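Local coordinates for EvdO1 (Micromonospora carbonacea, PDB 4XBZ), which probably catalyses an oxidative cyclization in orthosomycin biosynthesis, as a metal-dependent oxygenase of the phytanoyl-CoA dioxygenase family with a double-stranded beta-helix fold, at residues 191-203 against 241-254. Numbering follows the deposited sequence.
Sequences DNCVWCIPESNYW and LTLHGAPAVVGKQR. With NI (nickel (II) ion), chain I.
Trp195 and Gly245 form the hydrogen-bonded antiparallel pair that joins strands 194-196 and 244-246 in the smaller sheet of the double-stranded beta-helix, a fold in which paired strands carry metal ligands. Trp195 N donates to Gly245 O at 3.0 Å, and Gly245 N returns a bond to Trp195 O. In the adjoining non-hydrogen-bonded pair, Cys196 lies beside His244, whose NE2 binds nickel together with His160 and Asp162. The bond from His244 ND1 to Thr242 O (2.8 Å), nearly within the ring plane, and the nickel at NE2 together hold the imidazole's rotation. Further along, Ile197 N meets Leu243 O, while Ser200 OG accepts from Leu243 N and itself donates to Ile197 O, tying the type II turn 197-200 to the backbone just ahead of His244. At the other end, CG anti to the backbone N (chi1 -165°) carries the Asn192 amide across to Val249 and Arg254. Arg254 NH1 reaches Asn192 OD1 at 3.1 Å in a nearly straight bond (176°), amide and guanidinium planes 86° apart. With an alanine at Arg254 that donor is gone, and the Asn192 amide would probably be freer to turn. The amide also lies against both methyls of Val249, Asn192 OD1 3.4 Å from Val249 CG2.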
ATOM      1  N   ASP A 191     -18.538 -15.208 -19.835  1.00 26.27           N
ATOM      2  CA  ASP A 191     -19.994 -15.077 -19.881  1.00 37.85           C
ATOM      3  C   ASP A 191     -20.647 -15.264 -18.500  1.00 35.97           C
ATOM      4  O   ASP A 191     -21.871 -15.222 -18.395  1.00 37.99           O
ATOM      5  CB  ASP A 191     -20.602 -16.063 -20.900  1.00 36.66           C
ATOM      6  CG  ASP A 191     -20.192 -17.504 -20.643  1.00 39.47           C
ATOM      7  OD1 ASP A 191     -19.001 -17.748 -20.338  1.00 38.87           O
ATOM      8  OD2 ASP A 191     -21.063 -18.393 -20.744  1.00 46.20           O
ATOM      9  N   ASN A 192     -19.834 -15.454 -17.453  1.00 37.72           N
ATOM     10  CA  ASN A 192     -20.326 -15.569 -16.070  1.00 32.74           C
ATOM     11  C   ASN A 192     -19.229 -15.237 -15.050  1.00 31.82           C
ATOM     12  O   ASN A 192     -18.604 -16.135 -14.488  1.00 31.65           O
ATOM     13  CB  ASN A 192     -20.876 -16.979 -15.804  1.00 31.11           C
ATOM     14  CG  ASN A 192     -21.734 -17.059 -14.518  1.00 36.73           C
ATOM     15  OD1 ASN A 192     -21.649 -16.202 -13.633  1.00 36.19           O
ATOM     16  ND2 ASN A 192     -22.558 -18.095 -14.422  1.00 33.31           N
ATOM     17  N   CYS A 193     -19.009 -13.945 -14.810  1.00 32.05           N
ATOM     18  CA  CYS A 193     -17.888 -13.473 -13.990  1.00 30.58           C
ATOM     19  C   CYS A 193     -18.134 -12.063 -13.451  1.00 33.69           C
ATOM     20  O   CYS A 193     -19.162 -11.447 -13.755  1.00 32.31           O
ATOM     21  CB  CYS A 193     -16.570 -13.492 -14.786  1.00 32.10           C
ATOM     22  SG  CYS A 193     -16.437 -12.278 -16.176  1.00 30.93           S
ATOM     23  N   VAL A 194     -17.187 -11.565 -12.651  1.00 29.14           N
ATOM     24  CA  VAL A 194     -17.249 -10.205 -12.119  1.00 30.18           C
ATOM     25  C   VAL A 194     -16.698  -9.208 -13.122  1.00 27.70           C
ATOM     26  O   VAL A 194     -15.712  -9.494 -13.809  1.00 29.37           O
ATOM     27  CB  VAL A 194     -16.435 -10.043 -10.804  1.00 32.59           C
ATOM     28  CG1 VAL A 194     -16.708  -8.689 -10.178  1.00 28.55           C
ATOM     29  CG2 VAL A 194     -16.757 -11.150  -9.830  1.00 34.58           C
ATOM     30  N   TRP A 195     -17.315  -8.033 -13.187  1.00 27.04           N
ATOM     31  CA  TRP A 195     -16.786  -6.947 -14.004  1.00 30.42           C
ATOM     32  C   TRP A 195     -16.480  -5.753 -13.103  1.00 31.21           C
ATOM     33  O   TRP A 195     -17.109  -5.556 -12.070  1.00 26.77           O
ATOM     34  CB  TRP A 195     -17.769  -6.546 -15.113  1.00 27.63           C
ATOM     35  CG  TRP A 195     -18.053  -7.634 -16.120  1.00 30.52           C
ATOM     36  CD1 TRP A 195     -18.815  -8.745 -15.926  1.00 31.66           C
ATOM     37  CD2 TRP A 195     -17.594  -7.698 -17.479  1.00 34.95           C
ATOM     38  NE1 TRP A 195     -18.852  -9.502 -17.066  1.00 33.45           N
ATOM     39  CE2 TRP A 195     -18.109  -8.887 -18.036  1.00 33.58           C
ATOM     40  CE3 TRP A 195     -16.792  -6.874 -18.274  1.00 32.19           C
ATOM     41  CZ2 TRP A 195     -17.852  -9.271 -19.352  1.00 36.67           C
ATOM     42  CZ3 TRP A 195     -16.534  -7.257 -19.580  1.00 40.31           C
ATOM     43  CH2 TRP A 195     -17.069  -8.443 -20.109  1.00 37.28           C
ATOM     44  N   CYS A 196     -15.506  -4.950 -13.482  1.00 29.21           N
ATOM     45  CA  CYS A 196     -15.240  -3.777 -12.674  1.00 34.65           C
ATOM     46  C   CYS A 196     -14.788  -2.612 -13.524  1.00 33.21           C
ATOM     47  O   CYS A 196     -14.337  -2.797 -14.657  1.00 34.48           O
ATOM     48  CB  CYS A 196     -14.197  -4.097 -11.613  1.00 33.74           C
ATOM     49  SG  CYS A 196     -12.670  -4.645 -12.305  1.00 48.36           S
ATOM     50  N   ILE A 197     -14.922  -1.409 -12.975  1.00 33.45           N
ATOM     51  CA  ILE A 197     -14.423  -0.221 -13.656  1.00 32.61           C
ATOM     52  C   ILE A 197     -13.068   0.193 -13.081  1.00 30.53           C
ATOM     53  O   ILE A 197     -12.995   0.757 -11.985  1.00 29.06           O
ATOM     54  CB  ILE A 197     -15.422   0.940 -13.565  1.00 32.33           C
ATOM     55  CG1 ILE A 197     -16.747   0.521 -14.210  1.00 32.36           C
ATOM     56  CG2 ILE A 197     -14.838   2.198 -14.242  1.00 30.88           C
ATOM     57  CD1 ILE A 197     -17.886   1.455 -13.955  1.00 33.92           C
ATOM     58  N   PRO A 198     -11.992  -0.104 -13.821  1.00 32.31           N
ATOM     59  CA  PRO A 198     -10.631   0.258 -13.391  1.00 31.90           C
ATOM     60  C   PRO A 198     -10.538   1.725 -12.969  1.00 29.88           C
ATOM     61  O   PRO A 198     -11.177   2.571 -13.591  1.00 31.85           O
ATOM     62  CB  PRO A 198      -9.774   0.001 -14.640  1.00 28.55           C
ATOM     63  CG  PRO A 198     -10.574  -0.933 -15.482  1.00 27.75           C
ATOM     64  CD  PRO A 198     -12.024  -0.663 -15.188  1.00 29.78           C
ATOM     65  N   GLU A 199      -9.793   2.000 -11.902  1.00 28.25           N
ATOM     66  CA  GLU A 199      -9.531   3.360 -11.433  1.00 28.37           C
ATOM     67  C   GLU A 199     -10.760   4.070 -10.878  1.00 26.09           C
ATOM     68  O   GLU A 199     -10.669   5.228 -10.469  1.00 29.47           O
ATOM     69  CB  GLU A 199      -8.918   4.220 -12.550  1.00 28.43           C
ATOM     70  CG  GLU A 199      -7.703   3.616 -13.206  1.00 29.65           C
ATOM     71  CD  GLU A 199      -7.057   4.551 -14.224  1.00 34.28           C
ATOM     72  OE1 GLU A 199      -7.650   5.599 -14.546  1.00 37.00           O
ATOM     73  OE2 GLU A 199      -5.941   4.252 -14.681  1.00 37.39           O
ATOM     74  N   SER A 200     -11.898   3.393 -10.806  1.00 27.55           N
ATOM     75  CA  SER A 200     -13.055   4.020 -10.163  1.00 25.59           C
ATOM     76  C   SER A 200     -12.845   4.089  -8.653  1.00 24.21           C
ATOM     77  O   SER A 200     -13.595   4.766  -7.950  1.00 26.11           O
ATOM     78  CB  SER A 200     -14.358   3.274 -10.496  1.00 28.75           C
ATOM     79  OG  SER A 200     -14.302   1.906 -10.117  1.00 27.14           O
ATOM     80  N   ASN A 201     -11.822   3.397  -8.151  1.00 26.26           N
ATOM     81  CA  ASN A 201     -11.429   3.533  -6.738  1.00 28.35           C
ATOM     82  C   ASN A 201     -10.976   4.947  -6.361  1.00 26.88           C
ATOM     83  O   ASN A 201     -10.832   5.240  -5.176  1.00 28.83           O
ATOM     84  CB  ASN A 201     -10.311   2.546  -6.376  1.00 28.74           C
ATOM     85  CG  ASN A 201      -9.250   2.448  -7.459  1.00 28.24           C
ATOM     86  OD1 ASN A 201      -9.584   2.199  -8.607  1.00 28.29           O
ATOM     87  ND2 ASN A 201      -7.968   2.646  -7.102  1.00 25.35           N
ATOM     88  N   TYR A 202     -10.737   5.817  -7.344  1.00 22.47           N
ATOM     89  CA  TYR A 202     -10.419   7.215  -7.023  1.00 28.47           C
ATOM     90  C   TYR A 202     -11.548   8.223  -7.312  1.00 29.86           C
ATOM     91  O   TYR A 202     -11.369   9.426  -7.128  1.00 30.32           O
ATOM     92  CB  TYR A 202      -9.155   7.657  -7.771  1.00 25.40           C
ATOM     93  CG  TYR A 202      -7.915   6.898  -7.374  1.00 25.92           C
ATOM     94  CD1 TYR A 202      -7.287   7.138  -6.152  1.00 25.03           C
ATOM     95  CD2 TYR A 202      -7.359   5.945  -8.221  1.00 25.00           C
ATOM     96  CE1 TYR A 202      -6.144   6.442  -5.781  1.00 20.93           C
ATOM     97  CE2 TYR A 202      -6.208   5.247  -7.857  1.00 23.20           C
ATOM     98  CZ  TYR A 202      -5.612   5.502  -6.638  1.00 23.44           C
ATOM     99  OH  TYR A 202      -4.475   4.821  -6.269  1.00 28.27           O
ATOM    100  N   TRP A 203     -12.706   7.747  -7.764  1.00 31.45           N
ATOM    101  CA  TRP A 203     -13.806   8.653  -8.099  1.00 29.54           C
ATOM    102  C   TRP A 203     -14.403   9.303  -6.858  1.00 30.80           C
ATOM    103  O   TRP A 203     -14.633   8.636  -5.846  1.00 30.57           O
ATOM    104  CB  TRP A 203     -14.921   7.915  -8.863  1.00 32.53           C
ATOM    105  CG  TRP A 203     -14.564   7.479 -10.256  1.00 27.20           C
ATOM    106  CD1 TRP A 203     -13.392   7.709 -10.919  1.00 30.37           C
ATOM    107  CD2 TRP A 203     -15.391   6.736 -11.154  1.00 30.74           C
ATOM    108  NE1 TRP A 203     -13.432   7.142 -12.168  1.00 28.96           N
ATOM    109  CE2 TRP A 203     -14.653   6.547 -12.342  1.00 31.24           C
ATOM    110  CE3 TRP A 203     -16.685   6.202 -11.069  1.00 28.18           C
ATOM    111  CZ2 TRP A 203     -15.166   5.852 -13.436  1.00 30.65           C
ATOM    112  CZ3 TRP A 203     -17.189   5.516 -12.148  1.00 30.89           C
ATOM    113  CH2 TRP A 203     -16.428   5.339 -13.320  1.00 28.02           C
ATOM    114  N   LEU A 241     -13.336   0.177  -3.064  1.00 22.76           N
ATOM    115  CA  LEU A 241     -13.810   1.405  -3.702  1.00 24.74           C
ATOM    116  C   LEU A 241     -13.947   1.251  -5.229  1.00 29.42           C
ATOM    117  O   LEU A 241     -14.462   2.144  -5.920  1.00 26.90           O
ATOM    118  CB  LEU A 241     -12.856   2.574  -3.386  1.00 25.66           C
ATOM    119  CG  LEU A 241     -12.667   2.967  -1.913  1.00 26.20           C
ATOM    120  CD1 LEU A 241     -11.726   4.171  -1.722  1.00 21.92           C
ATOM    121  CD2 LEU A 241     -14.012   3.247  -1.304  1.00 28.85           C
ATOM    122  N   THR A 242     -13.452   0.138  -5.767  1.00 27.99           N
ATOM    123  CA  THR A 242     -13.634  -0.122  -7.190  1.00 30.81           C
ATOM    124  C   THR A 242     -15.072  -0.541  -7.449  1.00 29.07           C
ATOM    125  O   THR A 242     -15.555  -1.509  -6.866  1.00 27.87           O
ATOM    126  CB  THR A 242     -12.692  -1.203  -7.718  1.00 27.57           C
ATOM    127  OG1 THR A 242     -11.341  -0.871  -7.372  1.00 27.17           O
ATOM    128  CG2 THR A 242     -12.827  -1.324  -9.239  1.00 26.18           C
ATOM    129  N   LEU A 243     -15.746   0.211  -8.313  1.00 29.14           N
ATOM    130  CA  LEU A 243     -17.100  -0.113  -8.751  1.00 30.31           C
ATOM    131  C   LEU A 243     -17.120  -1.464  -9.463  1.00 27.54           C
ATOM    132  O   LEU A 243     -16.333  -1.697 -10.381  1.00 25.33           O
ATOM    133  CB  LEU A 243     -17.643   0.986  -9.669  1.00 27.69           C
ATOM    134  CG  LEU A 243     -19.160   0.968  -9.860  1.00 33.93           C
ATOM    135  CD1 LEU A 243     -19.853   1.220  -8.534  1.00 31.33           C
ATOM    136  CD2 LEU A 243     -19.602   1.994 -10.898  1.00 35.74           C
ATOM    137  N   HIS A 244     -17.994  -2.366  -9.012  1.00 24.31           N
ATOM    138  CA  HIS A 244     -18.133  -3.664  -9.677  1.00 28.02           C
ATOM    139  C   HIS A 244     -19.558  -4.210  -9.670  1.00 27.80           C
ATOM    140  O   HIS A 244     -20.426  -3.726  -8.944  1.00 26.83           O
ATOM    141  CB  HIS A 244     -17.191  -4.707  -9.059  1.00 27.48           C
ATOM    142  CG  HIS A 244     -17.338  -4.864  -7.580  1.00 28.38           C
ATOM    143  ND1 HIS A 244     -16.970  -3.879  -6.687  1.00 32.36           N
ATOM    144  CD2 HIS A 244     -17.794  -5.897  -6.834  1.00 28.20           C
ATOM    145  CE1 HIS A 244     -17.203  -4.294  -5.456  1.00 32.39           C
ATOM    146  NE2 HIS A 244     -17.697  -5.517  -5.518  1.00 37.04           N
ATOM    147  N   GLY A 245     -19.776  -5.237 -10.488  1.00 27.24           N
ATOM    148  CA  GLY A 245     -21.095  -5.816 -10.675  1.00 29.44           C
ATOM    149  C   GLY A 245     -21.048  -7.027 -11.589  1.00 30.56           C
ATOM    150  O   GLY A 245     -19.987  -7.413 -12.093  1.00 29.00           O
ATOM    151  N   ALA A 246     -22.201  -7.635 -11.813  1.00 30.65           N
ATOM    152  CA  ALA A 246     -22.247  -8.859 -12.605  1.00 33.09           C
ATOM    153  C   ALA A 246     -23.585  -8.954 -13.312  1.00 30.84           C
ATOM    154  O   ALA A 246     -24.577  -8.428 -12.810  1.00 34.22           O
ATOM    155  CB  ALA A 246     -21.999 -10.084 -11.720  1.00 29.53           C
ATOM    156  N   PRO A 247     -23.617  -9.611 -14.485  1.00 31.54           N
ATOM    157  CA  PRO A 247     -24.868  -9.751 -15.236  1.00 34.28           C
ATOM    158  C   PRO A 247     -25.713 -10.871 -14.654  1.00 34.72           C
ATOM    159  O   PRO A 247     -25.162 -11.733 -13.969  1.00 31.33           O
ATOM    160  CB  PRO A 247     -24.385 -10.127 -16.641  1.00 34.87           C
ATOM    161  CG  PRO A 247     -23.200 -11.021 -16.348  1.00 34.21           C
ATOM    162  CD  PRO A 247     -22.543 -10.426 -15.090  1.00 33.29           C
ATOM    163  N   ALA A 248     -27.015 -10.878 -14.927  1.00 34.72           N
ATOM    164  CA  ALA A 248     -27.830 -12.033 -14.563  1.00 30.52           C
ATOM    165  C   ALA A 248     -27.260 -13.276 -15.265  1.00 34.10           C
ATOM    166  O   ALA A 248     -26.825 -13.188 -16.417  1.00 35.53           O
ATOM    167  CB  ALA A 248     -29.274 -11.796 -14.930  1.00 32.46           C
ATOM    168  N   VAL A 249     -27.208 -14.411 -14.564  1.00 35.23           N
ATOM    169  CA  VAL A 249     -26.593 -15.635 -15.107  1.00 31.00           C
ATOM    170  C   VAL A 249     -27.330 -16.913 -14.675  1.00 31.48           C
ATOM    171  O   VAL A 249     -28.070 -16.905 -13.683  1.00 30.95           O
ATOM    172  CB  VAL A 249     -25.115 -15.773 -14.672  1.00 36.99           C
ATOM    173  CG1 VAL A 249     -24.240 -14.704 -15.343  1.00 35.76           C
ATOM    174  CG2 VAL A 249     -24.985 -15.736 -13.143  1.00 27.41           C
ATOM    175  N   VAL A 250     -27.097 -18.004 -15.412  1.00 31.36           N
ATOM    176  CA  VAL A 250     -27.709 -19.323 -15.144  1.00 33.06           C
ATOM    177  C   VAL A 250     -26.698 -20.471 -15.293  1.00 30.38           C
ATOM    178  O   VAL A 250     -25.731 -20.358 -16.022  1.00 33.69           O
ATOM    179  CB  VAL A 250     -28.908 -19.611 -16.091  1.00 31.41           C
ATOM    180  CG1 VAL A 250     -30.009 -18.600 -15.892  1.00 38.38           C
ATOM    181  CG2 VAL A 250     -28.463 -19.593 -17.547  1.00 34.22           C
ATOM    182  N   GLY A 251     -26.912 -21.569 -14.580  1.00 35.94           N
ATOM    183  CA  GLY A 251     -26.187 -22.799 -14.864  1.00 31.96           C
ATOM    184  C   GLY A 251     -24.877 -23.103 -14.153  1.00 36.86           C
ATOM    185  O   GLY A 251     -24.307 -24.176 -14.355  1.00 35.70           O
ATOM    186  N   LYS A 252     -24.384 -22.179 -13.335  1.00 37.85           N
ATOM    187  CA  LYS A 252     -23.118 -22.396 -12.643  1.00 37.67           C
ATOM    188  C   LYS A 252     -23.219 -21.945 -11.201  1.00 38.40           C
ATOM    189  O   LYS A 252     -23.780 -20.885 -10.933  1.00 39.41           O
ATOM    190  CB  LYS A 252     -21.976 -21.653 -13.331  1.00 39.54           C
ATOM    191  CG  LYS A 252     -21.764 -22.007 -14.788  1.00 37.61           C
ATOM    192  CD  LYS A 252     -20.622 -21.182 -15.392  1.00 40.96           C
ATOM    193  CE  LYS A 252     -20.361 -21.595 -16.836  1.00 38.91           C
ATOM    194  NZ  LYS A 252     -21.662 -21.836 -17.533  1.00 38.94           N
ATOM    195  N   GLN A 253     -22.667 -22.725 -10.270  1.00 37.43           N
ATOM    196  CA  GLN A 253     -22.817 -22.360  -8.864  1.00 41.77           C
ATOM    197  C   GLN A 253     -21.834 -21.249  -8.443  1.00 37.12           C
ATOM    198  O   GLN A 253     -22.100 -20.506  -7.485  1.00 36.91           O
ATOM    199  CB  GLN A 253     -22.668 -23.586  -7.952  1.00 41.24           C
ATOM    200  CG  GLN A 253     -23.329 -23.374  -6.581  1.00 39.40           C
ATOM    201  CD  GLN A 253     -23.198 -24.573  -5.653  1.00 43.50           C
ATOM    202  OE1 GLN A 253     -22.158 -25.247  -5.626  1.00 40.28           O
ATOM    203  NE2 GLN A 253     -24.263 -24.851  -4.885  1.00 35.00           N
ATOM    204  N   ARG A 254     -20.723 -21.136  -9.162  1.00 34.66           N
ATOM    205  CA  ARG A 254     -19.797 -20.003  -9.009  1.00 35.75           C
ATOM    206  C   ARG A 254     -19.497 -19.666  -7.547  1.00 31.96           C
ATOM    207  O   ARG A 254     -19.947 -18.653  -7.027  1.00 30.29           O
ATOM    208  CB  ARG A 254     -20.360 -18.772  -9.727  1.00 30.68           C
ATOM    209  CG  ARG A 254     -20.473 -18.948 -11.233  1.00 33.25           C
ATOM    210  CD  ARG A 254     -19.703 -17.875 -11.960  1.00 32.93           C
ATOM    211  NE  ARG A 254     -18.820 -17.177 -11.046  1.00 34.39           N
ATOM    212  CZ  ARG A 254     -18.862 -15.872 -10.801  1.00 33.95           C
ATOM    213  NH1 ARG A 254     -19.719 -15.088 -11.430  1.00 40.47           N
ATOM    214  NH2 ARG A 254     -18.028 -15.360  -9.919  1.00 31.76           N
TER
HETATM  215 NI    NI I 401     -19.023  -6.518  -3.881  1.00 49.52          NI
HETATM  216  O   HOH W   1     -23.270 -19.321 -17.547  1.00 33.68           O